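Local coordinates for protein HAD-superfamily hydrolase, subfamily IA, variant 1 (Ehrlichia chaffeensis, PDB 3KZX) that probably hydrolyses 2-phosphoglycolate to glycolate and phosphate, as a phosphatase of the HAD-like superfamily, at residues A[46-51]-A[83-88]; A[50-55]-A[76-81]; A[60-65]-A[71-76]; A[188-193]-A[200-205]. All coordinates share one frame; numbering follows the deposited sequence.

Contact 1 of 4, residues A[46-51]-A[83-88]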
loop_
_atom_site.group_PDB
_atom_site.type_symbol
_atom_site.label_atom_id
_atom_site.label_comp_id
_atom_site.label_asym_id
_atom_site.label_seq_id
_atom_site.Cartn_x
_atom_site.Cartn_y
_atom_site.Cartn_z
ATOM N N THR A 46 0.132 -5.561 20.130
ATOM C CA THR A 46 0.721 -4.407 20.826
ATOM C C THR A 46 0.299 -3.132 20.140
ATOM O O THR A 46 -0.144 -2.189 20.798
ATOM C CB THR A 46 2.245 -4.486 20.901
ATOM O OG1 THR A 46 2.601 -5.723 21.511
ATOM C CG2 THR A 46 2.806 -3.342 21.763
ATOM N N THR A 47 0.383 -3.135 18.808
ATOM C CA THR A 47 -0.043 -1.987 18.025
ATOM C C THR A 47 -1.515 -1.695 18.192
ATOM O O THR A 47 -1.888 -0.545 18.380
ATOM C CB THR A 47 0.252 -2.160 16.535
ATOM O OG1 THR A 47 1.644 -2.430 16.371
ATOM C CG2 THR A 47 -0.094 -0.862 15.795
ATOM N N PHE A 48 -2.361 -2.726 18.152
ATOM C CA PHE A 48 -3.792 -2.461 18.300
ATOM C C PHE A 48 -4.196 -2.105 19.740
ATOM O O PHE A 48 -5.132 -1.347 19.930
ATOM C CB PHE A 48 -4.668 -3.551 17.679
ATOM C CG PHE A 48 -5.718 -3.004 16.760
ATOM C CD1 PHE A 48 -6.873 -2.450 17.264
ATOM C CD2 PHE A 48 -5.543 -3.034 15.392
ATOM C CE1 PHE A 48 -7.823 -1.924 16.426
ATOM C CE2 PHE A 48 -6.487 -2.506 14.549
ATOM C CZ PHE A 48 -7.623 -1.939 15.068
ATOM N N TYR A 49 -3.475 -2.628 20.731
ATOM C CA TYR A 49 -3.663 -2.191 22.116
ATOM C C TYR A 49 -3.459 -0.680 22.231
ATOM O O TYR A 49 -4.272 0.001 22.850
ATOM C CB TYR A 49 -2.721 -2.921 23.083
ATOM C CG TYR A 49 -3.137 -4.343 23.429
ATOM C CD1 TYR A 49 -4.430 -4.639 23.811
ATOM C CD2 TYR A 49 -2.215 -5.381 23.396
ATOM C CE1 TYR A 49 -4.798 -5.941 24.146
ATOM C CE2 TYR A 49 -2.569 -6.687 23.722
ATOM C CZ TYR A 49 -3.869 -6.966 24.091
ATOM O OH TYR A 49 -4.226 -8.266 24.433
ATOM N N GLN A 50 -2.394 -0.163 21.623
ATOM C CA GLN A 50 -2.121 1.294 21.633
ATOM C C GLN A 50 -3.264 2.066 20.985
ATOM O O GLN A 50 -3.685 3.088 21.495
ATOM C CB GLN A 50 -0.822 1.623 20.890
ATOM C CG GLN A 50 0.454 1.214 21.635
ATOM C CD GLN A 50 1.685 1.107 20.721
ATOM O OE1 GLN A 50 1.581 1.152 19.483
ATOM N NE2 GLN A 50 2.860 0.959 21.337
ATOM N N VAL A 51 -3.789 1.559 19.869
ATOM C CA VAL A 51 -4.919 2.207 19.219
ATOM C C VAL A 51 -6.152 2.240 20.119
ATOM O O VAL A 51 -6.784 3.285 20.281
ATOM C CB VAL A 51 -5.246 1.517 17.862
ATOM C CG1 VAL A 51 -6.522 2.061 17.265
ATOM C CG2 VAL A 51 -4.063 1.680 16.874
ATOM N N LYS A 83 -13.857 2.404 11.446
ATOM C CA LYS A 83 -13.126 3.213 10.484
ATOM C C LYS A 83 -12.069 4.085 11.169
ATOM O O LYS A 83 -10.932 4.115 10.721
ATOM C CB LYS A 83 -14.063 4.072 9.640
ATOM N N GLU A 84 -12.434 4.751 12.264
ATOM C CA GLU A 84 -11.470 5.541 13.036
ATOM C C GLU A 84 -10.320 4.645 13.512
ATOM O O GLU A 84 -9.175 5.013 13.413
ATOM C CB GLU A 84 -12.157 6.223 14.234
ATOM C CG GLU A 84 -11.235 6.535 15.415
ATOM C CD GLU A 84 -11.933 7.233 16.577
ATOM O OE1 GLU A 84 -13.178 7.260 16.644
ATOM O OE2 GLU A 84 -11.222 7.731 17.465
ATOM N N ALA A 85 -10.640 3.457 14.014
ATOM C CA ALA A 85 -9.620 2.503 14.431
ATOM C C ALA A 85 -8.666 2.196 13.280
ATOM O O ALA A 85 -7.445 2.213 13.462
ATOM C CB ALA A 85 -10.257 1.234 14.966
ATOM N N THR A 86 -9.187 1.974 12.080
ATOM C CA THR A 86 -8.295 1.624 10.950
ATOM C C THR A 86 -7.370 2.795 10.534
ATOM O O THR A 86 -6.234 2.585 10.121
ATOM C CB THR A 86 -9.078 1.119 9.743
ATOM O OG1 THR A 86 -9.866 2.185 9.204
ATOM C CG2 THR A 86 -9.973 -0.014 10.164
ATOM N N ILE A 87 -7.869 4.011 10.659
ATOM C CA ILE A 87 -7.073 5.206 10.456
ATOM C C ILE A 87 -5.909 5.313 11.453
ATOM O O ILE A 87 -4.775 5.560 11.057
ATOM C CB ILE A 87 -7.942 6.492 10.531
ATOM C CG1 ILE A 87 -8.896 6.576 9.321
ATOM C CG2 ILE A 87 -7.038 7.751 10.580
ATOM C CD1 ILE A 87 -10.109 7.395 9.523
ATOM N N LEU A 88 -6.205 5.199 12.738
ATOM C CA LEU A 88 -5.177 5.234 13.776
ATOM C C LEU A 88 -4.168 4.132 13.574
ATOM O O LEU A 88 -2.955 4.364 13.706
ATOM C CB LEU A 88 -5.792 5.117 15.192
ATOM C CG LEU A 88 -6.148 6.439 15.846
ATOM C CD1 LEU A 88 -6.973 7.343 14.918
ATOM C CD2 LEU A 88 -6.843 6.236 17.207
#
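Phe48 makes the first touch between segments 46-51 and 83-88, two helical stretches whose axes come within 10.1 Å and run at 122° to each other. Its ring reaches the other helix with one atom, CZ, which lies 4.1 Å from Ala85 CB. The methyl sits obliquely to the ring, and the reach depends on a first torsion of -129°, away from the usual staggered values. The same ring meets that of Tyr89 one turn further along helix 82-95 and also touches Leu74 of helix 70-78, so Phe48 stands where three helices come together.

One turn on, Val51 carries most of the contact and directs its CB at the partner helix. Its CG1 methyl packs 3.8 Å from Leu88 CB and, on the backbone side, 3.9 Å from the carbonyl oxygen of Ala85. With CG1 anti to the backbone N (chi1 173°), the other methyl, CG2, is left beside that N and rests 4.1 Å from Leu88 C. Both branches rest on the same side of Leu88 CB, CG1 the closer of the two. Here the alpha carbons of Val51 and Leu88 are 6.2 Å apart.

No hydrogen bond or salt bridge joins the segments. Carbon meets carbon in the main, with Val51 also lying against the partner backbone, so the contact itself rests on shape and burial of carbon, with no directional bond to fix it.

Contact 2 of 4, residues A[50-55]-A[76-81]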
loop_
_atom_site.group_PDB
_atom_site.type_symbol
_atom_site.label_atom_id
_atom_site.label_comp_id
_atom_site.label_asym_id
_atom_site.label_seq_id
_atom_site.Cartn_x
_atom_site.Cartn_y
_atom_site.Cartn_z
ATOM N N GLN A 50 -2.394 -0.163 21.623
ATOM C CA GLN A 50 -2.121 1.294 21.633
ATOM C C GLN A 50 -3.264 2.066 20.985
ATOM O O GLN A 50 -3.685 3.088 21.495
ATOM C CB GLN A 50 -0.822 1.623 20.890
ATOM C CG GLN A 50 0.454 1.214 21.635
ATOM C CD GLN A 50 1.685 1.107 20.721
ATOM O OE1 GLN A 50 1.581 1.152 19.483
ATOM N NE2 GLN A 50 2.860 0.959 21.337
ATOM N N VAL A 51 -3.789 1.559 19.869
ATOM C CA VAL A 51 -4.919 2.207 19.219
ATOM C C VAL A 51 -6.152 2.240 20.119
ATOM O O VAL A 51 -6.784 3.285 20.281
ATOM C CB VAL A 51 -5.246 1.517 17.862
ATOM C CG1 VAL A 51 -6.522 2.061 17.265
ATOM C CG2 VAL A 51 -4.063 1.680 16.874
ATOM N N LEU A 52 -6.461 1.102 20.737
ATOM C CA LEU A 52 -7.631 0.986 21.600
ATOM C C LEU A 52 -7.447 1.859 22.819
ATOM O O LEU A 52 -8.381 2.553 23.224
ATOM C CB LEU A 52 -7.886 -0.471 22.021
ATOM C CG LEU A 52 -8.367 -1.385 20.889
ATOM C CD1 LEU A 52 -8.242 -2.844 21.277
ATOM C CD2 LEU A 52 -9.809 -1.030 20.468
ATOM N N ASP A 53 -6.236 1.822 23.371
ATOM C CA ASP A 53 -5.795 2.779 24.421
ATOM C C ASP A 53 -6.073 4.254 24.074
ATOM O O ASP A 53 -6.765 4.952 24.846
ATOM C CB ASP A 53 -4.295 2.626 24.687
ATOM C CG ASP A 53 -4.009 1.938 25.975
ATOM O OD1 ASP A 53 -3.635 2.663 26.950
ATOM O OD2 ASP A 53 -4.204 0.695 26.025
ATOM N N GLN A 54 -5.521 4.714 22.945
ATOM C CA GLN A 54 -5.751 6.086 22.421
ATOM C C GLN A 54 -7.251 6.367 22.334
ATOM O O GLN A 54 -7.708 7.475 22.650
ATOM C CB GLN A 54 -5.162 6.307 21.020
ATOM C CG GLN A 54 -3.640 6.150 20.819
ATOM C CD GLN A 54 -3.253 5.991 19.332
ATOM O OE1 GLN A 54 -2.591 5.018 18.928
ATOM N NE2 GLN A 54 -3.684 6.949 18.507
ATOM N N MET A 55 -8.016 5.354 21.936
ATOM C CA MET A 55 -9.455 5.488 21.730
ATOM C C MET A 55 -10.229 5.400 23.043
ATOM O O MET A 55 -11.457 5.476 23.044
ATOM C CB MET A 55 -9.956 4.425 20.735
ATOM C CG MET A 55 -9.370 4.567 19.330
ATOM S SD MET A 55 -9.964 3.439 18.028
ATOM C CE MET A 55 -11.655 4.000 17.734
ATOM N N THR A 76 -16.638 -6.033 15.639
ATOM C CA THR A 76 -17.833 -6.026 16.483
ATOM C C THR A 76 -17.642 -5.179 17.753
ATOM O O THR A 76 -18.598 -4.612 18.264
ATOM C CB THR A 76 -18.244 -7.453 16.893
ATOM O OG1 THR A 76 -17.217 -8.025 17.703
ATOM C CG2 THR A 76 -18.457 -8.321 15.656
ATOM N N LEU A 77 -16.417 -5.123 18.276
ATOM C CA LEU A 77 -16.134 -4.333 19.492
ATOM C C LEU A 77 -16.295 -2.840 19.181
ATOM O O LEU A 77 -16.967 -2.104 19.913
ATOM C CB LEU A 77 -14.697 -4.579 19.999
ATOM C CG LEU A 77 -14.166 -3.674 21.143
ATOM C CD1 LEU A 77 -15.001 -3.822 22.431
ATOM C CD2 LEU A 77 -12.659 -3.899 21.425
ATOM N N LEU A 78 -15.709 -2.434 18.076
ATOM C CA LEU A 78 -15.582 -0.997 17.711
ATOM C C LEU A 78 -16.868 -0.407 17.140
ATOM O O LEU A 78 -17.128 0.785 17.320
ATOM C CB LEU A 78 -14.454 -0.819 16.714
ATOM C CG LEU A 78 -13.038 -0.565 17.270
ATOM C CD1 LEU A 78 -12.831 -1.063 18.659
ATOM C CD2 LEU A 78 -12.009 -1.191 16.365
ATOM N N GLY A 79 -17.656 -1.231 16.444
ATOM C CA GLY A 79 -18.918 -0.787 15.849
ATOM C C GLY A 79 -18.673 0.427 14.972
ATOM O O GLY A 79 -17.815 0.388 14.103
ATOM N N LYS A 80 -19.419 1.505 15.219
ATOM C CA LYS A 80 -19.274 2.769 14.472
ATOM C C LYS A 80 -17.848 3.335 14.434
ATOM O O LYS A 80 -17.494 4.044 13.491
ATOM C CB LYS A 80 -20.224 3.841 15.068
ATOM N N ARG A 81 -17.051 3.060 15.467
ATOM C CA ARG A 81 -15.679 3.566 15.579
ATOM C C ARG A 81 -14.617 2.731 14.815
ATOM O O ARG A 81 -13.414 2.954 14.999
ATOM C CB ARG A 81 -15.297 3.718 17.066
ATOM C CG ARG A 81 -16.107 4.785 17.811
ATOM C CD ARG A 81 -15.555 5.055 19.222
ATOM N NE ARG A 81 -14.344 5.864 19.163
ATOM C CZ ARG A 81 -13.556 6.150 20.200
ATOM N NH1 ARG A 81 -13.805 5.665 21.415
ATOM N NH2 ARG A 81 -12.488 6.925 20.023
#
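Met55 and Arg81 bury the most surface between segments 50-55 and 76-81, and their side chains lie alongside each other, pointing opposite ways. The guanidinium group of Arg81 reaches the backbone of Met55: NH1 donates to Met55 O over 2.9 Å. The bond lies in the carbonyl plane but is bent, with an N-H...O angle of 144°, and the oxygen stands somewhat out of the guanidinium plane. Meanwhile the thioether arm of Met55 runs the other way. A bend at its last torsion (chi3 70°) lays CE over one face of the guanidinium, 3.6 Å from Arg81 NE, and the same methyl lies 3.4 Å from Arg81 O. Further back, Met55 CB is 3.6 Å from Arg81 NH2. One arginine is therefore gripped twice, by a polar bond at one nitrogen and by carbon packed on its flat side; a salt bridge from NH2 to Glu84 adds a further restraint.

Leu52 supplies the third, purely apolar part. Its CD2 methyl presses against Leu78 CD1 at 3.5 Å and meets Leu77 CD2 more loosely at 4.2 Å.

Both segments include the ends of helices. Met55 directly follows helix 45-54, and helix 70-78 stops just before Gly79, while Arg81 occupies the N-cap position ahead of helix 82-95. Tyr57 touches Leu52, Leu78 and Arg81, and Leu88 and Glu84 of helix 82-95 border Met55.

Contact 3 of 4, residues A[60-65]-A[71-76]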
loop_
_atom_site.group_PDB
_atom_site.type_symbol
_atom_site.label_atom_id
_atom_site.label_comp_id
_atom_site.label_asym_id
_atom_site.label_seq_id
_atom_site.Cartn_x
_atom_site.Cartn_y
_atom_site.Cartn_z
ATOM N N ILE A 60 -9.428 -4.374 27.303
ATOM C CA ILE A 60 -9.618 -5.322 26.195
ATOM C C ILE A 60 -8.506 -6.360 26.217
ATOM O O ILE A 60 -7.331 -6.009 26.193
ATOM C CB ILE A 60 -9.611 -4.603 24.814
ATOM C CG1 ILE A 60 -10.604 -3.432 24.807
ATOM C CG2 ILE A 60 -9.945 -5.575 23.698
ATOM C CD1 ILE A 60 -12.026 -3.799 25.201
ATOM N N ASP A 61 -8.869 -7.629 26.265
ATOM C CA ASP A 61 -7.887 -8.697 26.222
ATOM C C ASP A 61 -8.035 -9.394 24.880
ATOM O O ASP A 61 -9.052 -10.034 24.617
ATOM C CB ASP A 61 -8.113 -9.675 27.379
ATOM C CG ASP A 61 -7.034 -10.750 27.482
ATOM O OD1 ASP A 61 -7.082 -11.537 28.453
ATOM O OD2 ASP A 61 -6.146 -10.821 26.632
ATOM N N LEU A 62 -7.019 -9.244 24.047
ATOM C CA LEU A 62 -6.943 -9.882 22.742
ATOM C C LEU A 62 -5.977 -11.057 22.790
ATOM O O LEU A 62 -5.775 -11.724 21.780
ATOM C CB LEU A 62 -6.414 -8.876 21.694
ATOM C CG LEU A 62 -7.234 -7.607 21.494
ATOM C CD1 LEU A 62 -6.543 -6.692 20.506
ATOM C CD2 LEU A 62 -8.668 -7.951 21.056
ATOM N N ASP A 63 -5.337 -11.280 23.935
ATOM C CA ASP A 63 -4.224 -12.233 23.995
ATOM C C ASP A 63 -4.683 -13.670 23.751
ATOM O O ASP A 63 -3.923 -14.464 23.224
ATOM C CB ASP A 63 -3.494 -12.177 25.333
ATOM C CG ASP A 63 -2.607 -10.948 25.483
ATOM O OD1 ASP A 63 -2.307 -10.278 24.495
ATOM O OD2 ASP A 63 -2.201 -10.678 26.621
ATOM N N SER A 64 -5.915 -14.011 24.124
ATOM C CA SER A 64 -6.440 -15.361 23.929
ATOM C C SER A 64 -7.211 -15.507 22.606
ATOM O O SER A 64 -7.662 -16.577 22.259
ATOM C CB SER A 64 -7.311 -15.765 25.124
ATOM O OG SER A 64 -8.382 -14.849 25.357
ATOM N N ILE A 65 -7.340 -14.432 21.850
ATOM C CA ILE A 65 -8.085 -14.519 20.617
ATOM C C ILE A 65 -7.159 -14.946 19.477
ATOM O O ILE A 65 -6.141 -14.292 19.213
ATOM C CB ILE A 65 -8.805 -13.216 20.301
ATOM C CG1 ILE A 65 -9.775 -12.884 21.456
ATOM C CG2 ILE A 65 -9.612 -13.349 19.029
ATOM C CD1 ILE A 65 -10.542 -11.643 21.228
ATOM N N PRO A 71 -9.551 -9.662 13.591
ATOM C CA PRO A 71 -10.265 -8.622 12.838
ATOM C C PRO A 71 -11.782 -8.617 13.030
ATOM O O PRO A 71 -12.360 -7.551 13.308
ATOM C CB PRO A 71 -9.894 -8.920 11.382
ATOM C CG PRO A 71 -8.621 -9.731 11.471
ATOM C CD PRO A 71 -8.773 -10.541 12.708
ATOM N N LYS A 72 -12.427 -9.783 12.918
ATOM C CA LYS A 72 -13.893 -9.839 13.118
ATOM C C LYS A 72 -14.254 -9.469 14.522
ATOM O O LYS A 72 -15.228 -8.770 14.759
ATOM C CB LYS A 72 -14.486 -11.201 12.763
ATOM C CG LYS A 72 -14.941 -11.252 11.289
ATOM C CD LYS A 72 -15.348 -12.649 10.824
ATOM C CE LYS A 72 -15.490 -12.722 9.289
ATOM N NZ LYS A 72 -16.893 -12.626 8.829
ATOM N N TYR A 73 -13.453 -9.908 15.471
ATOM C CA TYR A 73 -13.693 -9.521 16.858
ATOM C C TYR A 73 -13.634 -8.001 17.039
ATOM O O TYR A 73 -14.527 -7.423 17.672
ATOM C CB TYR A 73 -12.688 -10.194 17.780
ATOM C CG TYR A 73 -12.971 -10.011 19.230
ATOM C CD1 TYR A 73 -13.804 -10.889 19.913
ATOM C CD2 TYR A 73 -12.367 -9.002 19.945
ATOM C CE1 TYR A 73 -14.047 -10.735 21.274
ATOM C CE2 TYR A 73 -12.609 -8.834 21.291
ATOM C CZ TYR A 73 -13.432 -9.694 21.951
ATOM O OH TYR A 73 -13.661 -9.509 23.287
ATOM N N LEU A 74 -12.582 -7.364 16.522
ATOM C CA LEU A 74 -12.422 -5.904 16.664
ATOM C C LEU A 74 -13.557 -5.143 15.956
ATOM O O LEU A 74 -14.060 -4.143 16.473
ATOM C CB LEU A 74 -11.077 -5.441 16.103
ATOM C CG LEU A 74 -9.822 -5.878 16.869
ATOM C CD1 LEU A 74 -8.536 -5.493 16.118
ATOM C CD2 LEU A 74 -9.811 -5.323 18.274
ATOM N N ILE A 75 -13.986 -5.643 14.803
ATOM C CA ILE A 75 -15.076 -5.008 14.082
ATOM C C ILE A 75 -16.306 -4.935 14.950
ATOM O O ILE A 75 -16.954 -3.882 15.022
ATOM C CB ILE A 75 -15.393 -5.703 12.745
ATOM C CG1 ILE A 75 -14.290 -5.406 11.723
ATOM C CG2 ILE A 75 -16.761 -5.239 12.207
ATOM C CD1 ILE A 75 -14.189 -6.403 10.569
ATOM N N THR A 76 -16.638 -6.033 15.639
ATOM C CA THR A 76 -17.833 -6.026 16.483
ATOM C C THR A 76 -17.642 -5.179 17.753
ATOM O O THR A 76 -18.598 -4.612 18.264
ATOM C CB THR A 76 -18.244 -7.453 16.893
ATOM O OG1 THR A 76 -17.217 -8.025 17.703
ATOM C CG2 THR A 76 -18.457 -8.321 15.656
#
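Ile65 drives its outermost methyl into the face of the Tyr73 ring, the main fit between the loop segment 60-65 and helix 70-78. CD1 stands 3.3 Å from the ring centroid and only 4° off the normal, a CH-pi contact centred so well that all six ring carbons are nearly equally distant. The extended isoleucine arm (chi2 -179°) meets the tyrosine at about a right angle, like a peg set upright on a plate. A chi1 of -172°, with CG anti to the backbone N, swings that ring out toward the loop.

Next to this peg, Leu62 fills the groove between two neighbouring helix residues. Its CD2 methyl lies 4.0 Å from Tyr73 CD2, reached obliquely to the ring, and equally 4.0 Å from Leu74 CD2. The other branch, CD1, also leans on Leu74 CD2, at 4.2 Å.

What presents both bumps is a tight piece of backbone: Asp61 OD2 accepts from Asp63 N in an Asx turn, overlapping with a type I beta turn from Leu62 to Ile65. Arg45 and Tyr49 of helix 45-54 hydrogen-bond to this loop. A connection thus folds back on the helix it leads into, consistent with the helical cap of subfamily I HAD phosphatases.

Contact 4 of 4, residues A[188-193]-A[200-205]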
loop_
_atom_site.group_PDB
_atom_site.type_symbol
_atom_site.label_atom_id
_atom_site.label_comp_id
_atom_site.label_asym_id
_atom_site.label_seq_id
_atom_site.Cartn_x
_atom_site.Cartn_y
_atom_site.Cartn_z
ATOM N N SER A 188 -5.819 9.558 -0.720
ATOM C CA SER A 188 -4.559 10.259 -0.856
ATOM C C SER A 188 -3.720 9.677 -2.013
ATOM O O SER A 188 -3.019 10.422 -2.695
ATOM C CB SER A 188 -3.749 10.343 0.468
ATOM O OG SER A 188 -3.374 9.086 0.954
ATOM N N ASP A 189 -3.776 8.363 -2.233
ATOM C CA ASP A 189 -3.057 7.784 -3.368
ATOM C C ASP A 189 -3.623 8.306 -4.691
ATOM O O ASP A 189 -2.879 8.689 -5.584
ATOM C CB ASP A 189 -3.139 6.250 -3.374
ATOM C CG ASP A 189 -2.352 5.629 -2.268
ATOM O OD1 ASP A 189 -1.401 6.278 -1.770
ATOM O OD2 ASP A 189 -2.650 4.472 -1.887
ATOM N N ILE A 190 -4.939 8.298 -4.794
ATOM C CA ILE A 190 -5.631 8.770 -5.991
ATOM C C ILE A 190 -5.319 10.222 -6.257
ATOM O O ILE A 190 -4.981 10.588 -7.372
ATOM C CB ILE A 190 -7.153 8.527 -5.865
ATOM C CG1 ILE A 190 -7.451 7.026 -5.872
ATOM C CG2 ILE A 190 -7.930 9.233 -6.962
ATOM C CD1 ILE A 190 -8.841 6.710 -5.445
ATOM N N GLN A 191 -5.420 11.057 -5.229
ATOM C CA GLN A 191 -5.161 12.488 -5.379
ATOM C C GLN A 191 -3.676 12.750 -5.769
ATOM O O GLN A 191 -3.383 13.562 -6.647
ATOM C CB GLN A 191 -5.543 13.162 -4.052
ATOM C CG GLN A 191 -5.205 14.628 -3.938
ATOM C CD GLN A 191 -6.222 15.527 -4.582
ATOM O OE1 GLN A 191 -5.937 16.698 -4.827
ATOM N NE2 GLN A 191 -7.406 15.001 -4.854
ATOM N N SER A 192 -2.739 12.058 -5.126
ATOM C CA SER A 192 -1.325 12.213 -5.439
ATOM C C SER A 192 -1.088 11.870 -6.918
ATOM O O SER A 192 -0.394 12.606 -7.660
ATOM C CB SER A 192 -0.522 11.322 -4.488
ATOM O OG SER A 192 0.869 11.378 -4.709
ATOM N N ALA A 193 -1.688 10.774 -7.360
ATOM C CA ALA A 193 -1.541 10.342 -8.752
ATOM C C ALA A 193 -2.026 11.415 -9.718
ATOM O O ALA A 193 -1.307 11.792 -10.653
ATOM C CB ALA A 193 -2.335 9.073 -8.979
ATOM N N PRO A 200 -4.441 7.091 -11.735
ATOM C CA PRO A 200 -4.774 6.286 -10.573
ATOM C C PRO A 200 -5.532 5.026 -10.938
ATOM O O PRO A 200 -6.392 5.063 -11.806
ATOM C CB PRO A 200 -5.652 7.222 -9.760
ATOM C CG PRO A 200 -6.354 8.061 -10.786
ATOM C CD PRO A 200 -5.390 8.187 -11.955
ATOM N N ILE A 201 -5.204 3.920 -10.290
ATOM C CA ILE A 201 -6.044 2.714 -10.286
ATOM C C ILE A 201 -6.360 2.390 -8.806
ATOM O O ILE A 201 -5.452 2.161 -8.008
ATOM C CB ILE A 201 -5.343 1.543 -10.970
ATOM C CG1 ILE A 201 -4.965 1.934 -12.394
ATOM C CG2 ILE A 201 -6.258 0.306 -10.977
ATOM C CD1 ILE A 201 -4.315 0.798 -13.200
ATOM N N LYS A 202 -7.639 2.437 -8.437
ATOM C CA LYS A 202 -8.050 2.150 -7.062
ATOM C C LYS A 202 -8.088 0.652 -6.837
ATOM O O LYS A 202 -8.741 -0.101 -7.607
ATOM C CB LYS A 202 -9.404 2.767 -6.731
ATOM C CG LYS A 202 -9.847 2.588 -5.250
ATOM C CD LYS A 202 -11.217 3.161 -4.989
ATOM C CE LYS A 202 -12.368 2.113 -5.086
ATOM N NZ LYS A 202 -12.449 1.147 -3.909
ATOM N N TYR A 203 -7.393 0.229 -5.785
ATOM C CA TYR A 203 -7.363 -1.157 -5.341
ATOM C C TYR A 203 -8.246 -1.307 -4.098
ATOM O O TYR A 203 -8.171 -0.508 -3.154
ATOM C CB TYR A 203 -5.914 -1.537 -4.982
ATOM C CG TYR A 203 -5.791 -2.909 -4.405
ATOM C CD1 TYR A 203 -5.695 -4.032 -5.248
ATOM C CD2 TYR A 203 -5.796 -3.105 -3.042
ATOM C CE1 TYR A 203 -5.601 -5.308 -4.737
ATOM C CE2 TYR A 203 -5.722 -4.396 -2.492
ATOM C CZ TYR A 203 -5.615 -5.494 -3.353
ATOM O OH TYR A 203 -5.519 -6.768 -2.835
ATOM N N GLY A 204 -9.063 -2.340 -4.071
ATOM C CA GLY A 204 -9.717 -2.733 -2.821
ATOM C C GLY A 204 -11.150 -2.282 -2.808
ATOM O O GLY A 204 -11.818 -2.344 -3.838
ATOM N N SER A 205 -11.634 -1.848 -1.639
ATOM C CA SER A 205 -12.948 -1.165 -1.530
ATOM C C SER A 205 -12.808 0.159 -0.789
ATOM O O SER A 205 -13.564 1.106 -1.065
ATOM C CB SER A 205 -14.008 -2.068 -0.879
ATOM O OG SER A 205 -14.241 -3.210 -1.694
#
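This is a helix-on-sheet contact inside a beta-alpha-beta crossover, in which helix 187-195 links strand 180-184 to strand 199-203 of the parallel sheet in the Rossmann-like core of a HAD hydrolase. Helix and returning strand run almost exactly antiparallel, at 172°, with their axes 8.0 Å apart. That is a close approach, consistent with the small Ala193 and the proline at the interface.

Pro200, at the start of the strand segment, is the main point of support. Its ring carbon CB faces the helix and is met by two residues one turn apart: Ala193 CB at 3.9 Å and Ile190 CG2 at 4.1 Å. The alpha carbons of Ile190 and Pro200 are themselves just 5.3 Å apart, so the proline lies close under the helix backbone. Ala193 also touches Phe182 of the preceding strand, which brings the helix down on both strands of the unit.

Asp189 forms a salt bridge with Lys159 and lies near Asp31, a grouping consistent with the HAD active site, which this helix would then border. Ser192 OG is hydrogen-bonded to Ser161 O, while Ile201 joins the backbone of strand 180-184 through Phe182 and Gly184.

Ile190 serves both ends of the contact. With CG1 beside the backbone N (chi1 -67°), its longer branch extends along the strand, where CD1 comes to rest 4.2 Å from Lys202 CB.

Contacts 1, 2 and 3 form one continuous helical cluster, with centres 7 to 12 Å apart. Contacts 1 and 2 both start from helix 45-54 and reach, respectively, helix 82-95 and the end of helix 70-78 with the turn after it, touching where Ala85 meets Leu78; contacts 2 and 3 share helix 70-78. Along the chain contact 3 lies within the span of contacts 1 and 2, which start from the same stretch of helix 45-54. Contact 4 comes later, in the parallel sheet core, its centre 22 to 30 Å from the others and touching none of them. The arrangement is consistent with a HAD phosphatase built from a helical cap, holding contacts 1 to 3, inserted into a Rossmann-like core, holding contact 4.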